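Local structure of Two-component response regulator, LuxR family (Aurantimonas sp., 3CZ5) at residues I8-D13 and R23-R28; I54-L59 and Q117-I122; R71-R74 and A79-I82. The protein is a LuxR-family two-component response regulator whose receiver domain, the part present here, probably takes up a phosphoryl group and controls DNA binding by a separate domain. One frame throughout, in Å; residues are numbered along the deposited sequence.

Contact 1: I8-D13 and R23-R28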
loop_
_atom_site.group_PDB
_atom_site.type_symbol
_atom_site.label_atom_id
_atom_site.label_comp_id
_atom_site.label_asym_id
_atom_site.label_seq_id
_atom_site.Cartn_x
_atom_site.Cartn_y
_atom_site.Cartn_z
ATOM N N ILE A 8 7.727 5.695 6.716
ATOM C CA ILE A 8 6.829 5.312 5.602
ATOM C C ILE A 8 7.038 6.130 4.288
ATOM O O ILE A 8 7.329 7.331 4.330
ATOM C CB ILE A 8 5.291 5.440 6.038
ATOM C CG1 ILE A 8 4.896 4.424 7.148
ATOM C CG2 ILE A 8 4.337 5.289 4.855
ATOM C CD1 ILE A 8 4.460 5.049 8.480
ATOM N N MET A 9 6.866 5.483 3.124
ATOM C CA MET A 9 6.865 6.153 1.843
ATOM C C MET A 9 5.445 6.142 1.230
ATOM O O MET A 9 4.759 5.093 1.305
ATOM C CB MET A 9 7.773 5.390 0.928
ATOM C CG MET A 9 7.843 5.947 -0.548
ATOM S SD MET A 9 9.273 5.184 -1.426
ATOM C CE MET A 9 9.507 6.517 -2.509
ATOM N N LEU A 10 4.998 7.274 0.671
ATOM C CA LEU A 10 3.724 7.372 0.015
ATOM C C LEU A 10 3.925 7.604 -1.447
ATOM O O LEU A 10 4.637 8.528 -1.856
ATOM C CB LEU A 10 2.916 8.591 0.469
ATOM C CG LEU A 10 1.795 8.406 1.463
ATOM C CD1 LEU A 10 2.550 7.724 2.552
ATOM C CD2 LEU A 10 1.345 9.730 1.895
ATOM N N VAL A 11 3.217 6.832 -2.254
ATOM C CA VAL A 11 3.363 6.965 -3.674
ATOM C C VAL A 11 1.948 7.126 -4.107
ATOM O O VAL A 11 1.195 6.209 -3.971
ATOM C CB VAL A 11 3.908 5.644 -4.216
ATOM C CG1 VAL A 11 3.987 5.619 -5.721
ATOM C CG2 VAL A 11 5.265 5.339 -3.583
ATOM N N ASP A 12 1.605 8.310 -4.569
ATOM C CA ASP A 12 0.304 8.703 -5.047
ATOM C C ASP A 12 0.576 9.866 -6.023
ATOM O O ASP A 12 1.433 10.697 -5.780
ATOM C CB ASP A 12 -0.428 9.258 -3.869
ATOM C CG ASP A 12 -1.877 9.334 -4.085
ATOM O OD1 ASP A 12 -2.299 9.164 -5.231
ATOM O OD2 ASP A 12 -2.614 9.520 -3.095
ATOM N N ASP A 13 -0.103 9.933 -7.141
ATOM C CA ASP A 13 0.038 11.077 -8.059
ATOM C C ASP A 13 -0.975 12.167 -7.724
ATOM O O ASP A 13 -1.153 13.058 -8.479
ATOM C CB ASP A 13 -0.228 10.604 -9.499
ATOM C CG ASP A 13 -1.462 9.668 -9.596
ATOM O OD1 ASP A 13 -1.616 8.681 -8.814
ATOM O OD2 ASP A 13 -2.311 9.954 -10.467
ATOM N N ARG A 23 -1.166 13.282 6.690
ATOM C CA ARG A 23 -1.552 13.816 7.984
ATOM C C ARG A 23 -2.389 12.806 8.734
ATOM O O ARG A 23 -2.394 12.783 9.948
ATOM C CB ARG A 23 -2.211 15.181 7.842
ATOM C CG ARG A 23 -1.296 16.133 7.057
ATOM C CD ARG A 23 -1.981 17.449 6.627
ATOM N NE ARG A 23 -2.375 18.274 7.773
ATOM C CZ ARG A 23 -3.381 19.150 7.743
ATOM N NH1 ARG A 23 -4.077 19.330 6.602
ATOM N NH2 ARG A 23 -3.674 19.873 8.832
ATOM N N LEU A 24 -3.078 11.941 8.020
ATOM C CA LEU A 24 -3.830 10.915 8.714
ATOM C C LEU A 24 -2.877 9.908 9.293
ATOM O O LEU A 24 -2.952 9.582 10.447
ATOM C CB LEU A 24 -4.774 10.159 7.778
ATOM C CG LEU A 24 -5.893 9.394 8.470
ATOM C CD1 LEU A 24 -6.636 10.305 9.383
ATOM C CD2 LEU A 24 -6.818 8.862 7.458
ATOM N N ILE A 25 -1.965 9.424 8.482
ATOM C CA ILE A 25 -1.051 8.438 8.971
ATOM C C ILE A 25 -0.262 8.932 10.167
ATOM O O ILE A 25 0.112 8.124 11.067
ATOM C CB ILE A 25 -0.062 8.019 7.909
ATOM C CG1 ILE A 25 -0.810 7.582 6.650
ATOM C CG2 ILE A 25 0.690 6.817 8.373
ATOM C CD1 ILE A 25 -0.049 6.697 5.768
ATOM N N GLU A 26 0.002 10.236 10.212
ATOM C CA GLU A 26 0.920 10.698 11.247
ATOM C C GLU A 26 0.243 11.033 12.540
ATOM O O GLU A 26 0.884 11.436 13.488
ATOM C CB GLU A 26 1.783 11.837 10.790
ATOM C CG GLU A 26 2.841 11.414 9.850
ATOM C CD GLU A 26 3.683 12.591 9.475
ATOM O OE1 GLU A 26 3.377 13.651 10.074
ATOM O OE2 GLU A 26 4.647 12.454 8.651
ATOM N N ARG A 27 -1.053 10.824 12.612
ATOM C CA ARG A 27 -1.733 11.037 13.891
ATOM C C ARG A 27 -1.483 9.808 14.764
ATOM O O ARG A 27 -1.669 9.857 15.989
ATOM C CB ARG A 27 -3.224 11.329 13.716
ATOM C CG ARG A 27 -3.499 12.370 12.581
ATOM C CD ARG A 27 -4.969 12.853 12.519
ATOM N NE ARG A 27 -5.134 14.236 12.022
ATOM C CZ ARG A 27 -5.602 14.572 10.804
ATOM N NH1 ARG A 27 -5.955 13.609 9.937
ATOM N NH2 ARG A 27 -5.735 15.855 10.453
ATOM N N ARG A 28 -1.034 8.717 14.144
ATOM C CA ARG A 28 -0.644 7.564 14.907
ATOM C C ARG A 28 0.803 7.834 15.238
ATOM O O ARG A 28 1.632 7.821 14.353
ATOM C CB ARG A 28 -0.866 6.295 14.094
ATOM C CG ARG A 28 0.119 5.150 14.194
ATOM C CD ARG A 28 0.605 4.770 15.608
ATOM N NE ARG A 28 0.832 3.328 15.843
ATOM C CZ ARG A 28 1.978 2.814 16.290
ATOM N NH1 ARG A 28 3.028 3.611 16.542
ATOM N NH2 ARG A 28 2.072 1.499 16.475
#

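Contact 2: I54-L59 and Q117-I122. With PO4 (phosphate ion), chain E.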
loop_
_atom_site.group_PDB
_atom_site.type_symbol
_atom_site.label_atom_id
_atom_site.label_comp_id
_atom_site.label_asym_id
_atom_site.label_seq_id
_atom_site.Cartn_x
_atom_site.Cartn_y
_atom_site.Cartn_z
ATOM N N ILE A 54 7.888 0.585 5.220
ATOM C CA ILE A 54 6.664 0.175 4.549
ATOM C C ILE A 54 6.365 1.226 3.561
ATOM O O ILE A 54 6.472 2.447 3.879
ATOM C CB ILE A 54 5.428 0.146 5.477
ATOM C CG1 ILE A 54 4.191 -0.288 4.700
ATOM C CG2 ILE A 54 5.068 1.557 6.092
ATOM C CD1 ILE A 54 3.171 -1.090 5.599
ATOM N N VAL A 55 5.974 0.788 2.369
ATOM C CA VAL A 55 5.516 1.743 1.372
ATOM C C VAL A 55 4.032 1.588 1.131
ATOM O O VAL A 55 3.537 0.477 1.102
ATOM C CB VAL A 55 6.336 1.636 0.087
ATOM C CG1 VAL A 55 6.999 0.290 -0.026
ATOM C CG2 VAL A 55 5.507 1.981 -1.128
ATOM N N VAL A 56 3.321 2.710 1.068
ATOM C CA VAL A 56 1.915 2.761 0.672
ATOM C C VAL A 56 1.687 3.368 -0.709
ATOM O O VAL A 56 2.007 4.540 -0.938
ATOM C CB VAL A 56 1.124 3.686 1.551
ATOM C CG1 VAL A 56 -0.317 3.905 0.938
ATOM C CG2 VAL A 56 1.086 3.152 2.973
ATOM N N MET A 57 1.045 2.610 -1.603
ATOM C CA MET A 57 0.992 2.947 -3.074
ATOM C C MET A 57 -0.410 2.907 -3.700
ATOM O O MET A 57 -1.167 2.006 -3.363
ATOM C CB MET A 57 1.848 1.910 -3.823
ATOM C CG MET A 57 2.736 2.586 -4.761
ATOM S SD MET A 57 3.939 1.662 -5.615
ATOM C CE MET A 57 3.867 2.760 -6.965
ATOM N N ASP A 58 -0.752 3.817 -4.615
ATOM C CA ASP A 58 -1.932 3.631 -5.397
ATOM C C ASP A 58 -1.842 2.351 -6.260
ATOM O O ASP A 58 -0.767 1.767 -6.528
ATOM C CB ASP A 58 -2.028 4.717 -6.414
ATOM C CG ASP A 58 -2.402 6.032 -5.832
ATOM O OD1 ASP A 58 -2.619 6.112 -4.577
ATOM O OD2 ASP A 58 -2.486 6.972 -6.684
ATOM N N LEU A 59 -2.973 1.928 -6.778
ATOM C CA LEU A 59 -2.923 0.874 -7.748
ATOM C C LEU A 59 -2.713 1.551 -9.101
ATOM O O LEU A 59 -2.151 0.979 -10.045
ATOM C CB LEU A 59 -4.251 0.177 -7.738
ATOM C CG LEU A 59 -4.373 -0.955 -8.743
ATOM C CD1 LEU A 59 -3.596 -2.191 -8.272
ATOM C CD2 LEU A 59 -5.878 -1.257 -8.849
ATOM N N GLN A 117 -4.620 1.061 10.691
ATOM C CA GLN A 117 -4.701 -0.375 11.022
ATOM C C GLN A 117 -3.908 -1.304 10.081
ATOM O O GLN A 117 -3.027 -2.073 10.534
ATOM C CB GLN A 117 -6.148 -0.856 11.003
ATOM C CG GLN A 117 -7.074 -0.072 11.809
ATOM C CD GLN A 117 -7.055 -0.625 13.152
ATOM O OE1 GLN A 117 -6.759 -1.819 13.324
ATOM N NE2 GLN A 117 -7.346 0.213 14.159
ATOM N N ALA A 118 -4.248 -1.278 8.792
ATOM C CA ALA A 118 -3.469 -2.034 7.807
ATOM C C ALA A 118 -1.965 -1.797 7.993
ATOM O O ALA A 118 -1.207 -2.706 8.306
ATOM C CB ALA A 118 -3.869 -1.629 6.437
ATOM N N ILE A 119 -1.511 -0.579 7.795
ATOM C CA ILE A 119 -0.106 -0.305 8.085
ATOM C C ILE A 119 0.398 -1.000 9.417
ATOM O O ILE A 119 1.486 -1.616 9.444
ATOM C CB ILE A 119 0.086 1.186 8.227
ATOM C CG1 ILE A 119 -0.069 1.856 6.892
ATOM C CG2 ILE A 119 1.435 1.545 8.834
ATOM C CD1 ILE A 119 -0.135 3.378 7.034
ATOM N N GLU A 120 -0.390 -0.845 10.488
ATOM C CA GLU A 120 -0.101 -1.402 11.792
ATOM C C GLU A 120 0.106 -2.910 11.720
ATOM O O GLU A 120 1.119 -3.428 12.219
ATOM C CB GLU A 120 -1.240 -1.141 12.773
ATOM C CG GLU A 120 -1.599 0.318 12.913
ATOM C CD GLU A 120 -1.873 0.747 14.376
ATOM O OE1 GLU A 120 -1.073 1.591 14.897
ATOM O OE2 GLU A 120 -2.878 0.242 14.987
ATOM N N ALA A 121 -0.848 -3.608 11.113
ATOM C CA ALA A 121 -0.801 -5.067 10.975
ATOM C C ALA A 121 0.250 -5.592 10.074
ATOM O O ALA A 121 0.666 -6.734 10.253
ATOM C CB ALA A 121 -2.076 -5.570 10.443
ATOM N N ILE A 122 0.574 -4.841 9.024
ATOM C CA ILE A 122 1.595 -5.284 8.088
ATOM C C ILE A 122 2.937 -5.297 8.842
ATOM O O ILE A 122 3.745 -6.269 8.754
ATOM C CB ILE A 122 1.669 -4.384 6.860
ATOM C CG1 ILE A 122 0.774 -4.933 5.776
ATOM C CG2 ILE A 122 3.008 -4.448 6.259
ATOM C CD1 ILE A 122 0.044 -3.827 4.982
HETATM P P PO4 E . -5.939 4.793 -7.070
HETATM O O1 PO4 E . -7.264 4.742 -7.747
HETATM O O2 PO4 E . -5.901 5.454 -5.710
HETATM O O3 PO4 E . -5.335 3.420 -6.992
HETATM O O4 PO4 E . -5.257 5.552 -8.177
#

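Contact 3: R71-R74 and A79-I82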
loop_
_atom_site.group_PDB
_atom_site.type_symbol
_atom_site.label_atom_id
_atom_site.label_comp_id
_atom_site.label_asym_id
_atom_site.label_seq_id
_atom_site.Cartn_x
_atom_site.Cartn_y
_atom_site.Cartn_z
ATOM N N ARG A 71 6.395 -5.355 -8.052
ATOM C CA ARG A 71 7.285 -6.347 -8.530
ATOM C C ARG A 71 8.650 -5.731 -8.490
ATOM O O ARG A 71 9.542 -6.287 -7.889
ATOM C CB ARG A 71 6.897 -6.850 -9.924
ATOM C CG ARG A 71 5.946 -8.102 -9.881
ATOM C CD ARG A 71 5.066 -8.227 -11.152
ATOM N NE ARG A 71 5.719 -7.433 -12.194
ATOM C CZ ARG A 71 5.076 -6.702 -13.098
ATOM N NH1 ARG A 71 3.718 -6.688 -13.080
ATOM N NH2 ARG A 71 5.796 -5.985 -13.991
ATOM N N HIS A 72 8.818 -4.561 -9.092
ATOM C CA HIS A 72 10.188 -4.029 -9.248
ATOM C C HIS A 72 10.897 -3.985 -7.927
ATOM O O HIS A 72 12.023 -4.393 -7.806
ATOM C CB HIS A 72 10.218 -2.645 -9.885
ATOM C CG HIS A 72 10.439 -2.708 -11.349
ATOM N ND1 HIS A 72 9.401 -2.733 -12.268
ATOM C CD2 HIS A 72 11.574 -2.845 -12.061
ATOM C CE1 HIS A 72 9.883 -2.862 -13.487
ATOM N NE2 HIS A 72 11.202 -2.935 -13.393
ATOM N N ILE A 73 10.209 -3.487 -6.924
ATOM C CA ILE A 73 10.822 -3.264 -5.673
ATOM C C ILE A 73 11.188 -4.584 -4.996
ATOM O O ILE A 73 12.241 -4.738 -4.437
ATOM C CB ILE A 73 9.875 -2.514 -4.825
ATOM C CG1 ILE A 73 9.776 -1.059 -5.312
ATOM C CG2 ILE A 73 10.301 -2.670 -3.399
ATOM C CD1 ILE A 73 8.912 -0.058 -4.399
ATOM N N ARG A 74 10.306 -5.545 -5.073
ATOM C CA ARG A 74 10.516 -6.858 -4.497
ATOM C C ARG A 74 11.647 -7.598 -5.170
ATOM O O ARG A 74 12.259 -8.523 -4.611
ATOM C CB ARG A 74 9.233 -7.623 -4.650
ATOM C CG ARG A 74 8.153 -7.006 -3.769
ATOM C CD ARG A 74 7.579 -8.134 -3.054
ATOM N NE ARG A 74 7.802 -8.098 -1.620
ATOM C CZ ARG A 74 7.779 -9.162 -0.825
ATOM N NH1 ARG A 74 7.644 -10.388 -1.349
ATOM N NH2 ARG A 74 7.922 -8.968 0.480
ATOM N N ALA A 79 12.198 -8.645 0.830
ATOM C CA ALA A 79 11.369 -8.527 2.007
ATOM C C ALA A 79 10.521 -7.241 2.004
ATOM O O ALA A 79 9.873 -6.965 2.967
ATOM C CB ALA A 79 12.183 -8.618 3.241
ATOM N N ALA A 80 10.483 -6.471 0.930
ATOM C CA ALA A 80 9.743 -5.208 0.946
ATOM C C ALA A 80 8.304 -5.323 1.355
ATOM O O ALA A 80 7.547 -6.111 0.773
ATOM C CB ALA A 80 9.804 -4.559 -0.384
ATOM N N ARG A 81 7.915 -4.499 2.324
ATOM C CA ARG A 81 6.537 -4.419 2.723
ATOM C C ARG A 81 5.745 -3.305 1.957
ATOM O O ARG A 81 5.845 -2.099 2.298
ATOM C CB ARG A 81 6.478 -4.219 4.237
ATOM C CG ARG A 81 6.810 -5.447 5.006
ATOM C CD ARG A 81 7.331 -5.101 6.358
ATOM N NE ARG A 81 7.085 -6.184 7.352
ATOM C CZ ARG A 81 7.681 -6.298 8.567
ATOM N NH1 ARG A 81 8.606 -5.396 8.943
ATOM N NH2 ARG A 81 7.368 -7.310 9.381
ATOM N N ILE A 82 4.937 -3.697 0.969
ATOM C CA ILE A 82 4.096 -2.730 0.264
ATOM C C ILE A 82 2.596 -2.861 0.525
ATOM O O ILE A 82 2.053 -3.960 0.423
ATOM C CB ILE A 82 4.287 -2.831 -1.293
ATOM C CG1 ILE A 82 5.749 -2.591 -1.692
ATOM C CG2 ILE A 82 3.354 -1.852 -2.029
ATOM C CD1 ILE A 82 6.504 -3.835 -1.769
#

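Contact 1: I8-D13 and R23-R28
Ile8, on strand 6-11, sends the end of its longer branch against the last turn of helix 15-25, where its CD1 lies 4.2 Å from CG2 of Ile25. With chi1 at -66° the CG1 arm stands anti to the carbonyl carbon and carries CD1 out to the helix, and the two isoleucine side chains meet at a slant. The backbones themselves stay well apart, with 9.1 Å between the CA atoms of Ile8 and Ile25, so the gap is bridged by methyl groups. The next residue to face the helix, two places along the strand, is Leu10. Its CD1 meets the other arm of the same isoleucine, 4.3 Å from CD1 of Ile25. Ile25 thus straddles the two strand residues, its short CG2 branch serving Ile8 and its long branch serving Leu10. This is the packing of a beta-alpha-beta unit, strand 6-11, helix 15-25 and strand 31-37, in which the helix lies over the sheet; it opens the CheY-like receiver fold. A type I turn runs from Ile25 to Arg28, its bond from Arg28 N to Ile25 O weak at 3.3 Å. From there Arg28 makes a salt bridge with Glu120, while Glu26 OE2 accepts from Val33 N on the next strand. Ile25 also touches Leu115 and Ile119, so the apolar patch continues onto helix 114-122. Beyond Val11 the segment leaves the sheet, and the carbonyl oxygen of Asp12 accepts a hydrogen bond from Arg18 NH1 of helix 15-25.

Contact 2: I54-L59 and Q117-I122
Strand 54-57 and helix 117-122 run roughly antiparallel, at 146° between their directions, with their axes 10.1 Å apart at closest. Ile54 has the largest share of the contact. Its CG1 arm, anti to the backbone N (chi1 180°), reaches out to the helix and brings CD1 against two residues about a turn apart: 3.4 Å from CG2 of Ile122 and 4.2 Å from CA of Ile119. The Ile54 and Ile122 side chains meet at about a right angle, methyl against methyl. Further along the strand, CG2 of Val56 touches CD1 of Ile119 at 4.2 Å, so the helix residue packs with its backbone on one strand side chain and with its far end on another.

Past the strand the chain reaches Asp58, the predicted site of phosphorylation. A phosphate ion, probably from the crystallisation liquor, has its O4 3.5 Å from Asp58 OD2 and accepts a hydrogen bond from Leu59 N to its O3 at 2.8 Å; Lys108, Thr86 and Thr60 N also bind it. With an alanine at Asp58, Lys108 would probably lose its salt bridge to the carboxylate, and the pocket the group expected to be phosphorylated. Strand 54-57 is flanked by strands 6-11 and 82-86 in the parallel sheet, and helix 114-122 spans this part of it, touching Leu83 through Ala118 and Tyr31 of strand 31-37 through Ile119.

Contact 3: R71-R74 and A79-I82
The carbonyl oxygen of Ala80 is gripped by two nitrogens of one side chain, NE and NH2 of Arg74. The arginine comes side-on, with the oxygen close to the guanidinium plane at its edge. NH2 gives the shorter bond, 2.9 Å from Arg74 NH2 to Ala80 O, with an N-H...O angle of 149°. Its nitrogen lies well above the carbonyl plane and is not directed at a lone pair. NE is better aligned with the acceptor: 3.1 Å from Arg74 NE to Ala80 O, it lies in the carbonyl plane and on a lone pair, although the angle at its hydrogen is less straight, 138°. Bends at chi2 and chi3 (the latter 115°) fold the arginine back from helix 66-76 to the chain that follows it. Ala79 N lies over one face of the guanidinium and is itself bonded to Asp77 OD1.

Beside this polar clasp is an apolar one. CG2 of Ile73 rests on CB of Ala80 at 3.6 Å, and CD1 of Ile82 reaches the same CG2 of Ile73 at 4.3 Å. The aliphatic part of Arg74 joins in, its CG being 4.1 Å from CD1 of Ile82, with the two side chains lying alongside and pointing opposite ways. Tyr44 and Tyr47 of helix 40-48 touch Ile73, and Tyr47 touches Ala80 as well. The contact joins the loop before strand 82-86 to the latter half of helix 66-76. With both bonds on one oxygen, the arginine's positive charge would probably polarise the Ala80 carbonyl, while its carbon chain adds to the apolar packing.

In the fold
All three contacts lie within the receiver domain and follow its alternating strands and helices. Contact 1 comes first along the chain; contact 2 then joins strand 54-57 to helix 114-122, far along the chain, and contact 3 falls between the two halves of contact 2. Contacts 1 and 2 have centres 9 Å apart and share the parallel sheet through the neighbouring strands 6-11 and 54-57. Contact 3 lies 12 Å from contact 2, centre to centre, linked by a probable hydrogen bond from Val55 N to Arg81 O, and 18 Å from contact 1, which it does not touch. The loops after the two strands bring Asp12, Asp13 and Asp58 together at the predicted phosphorylation site.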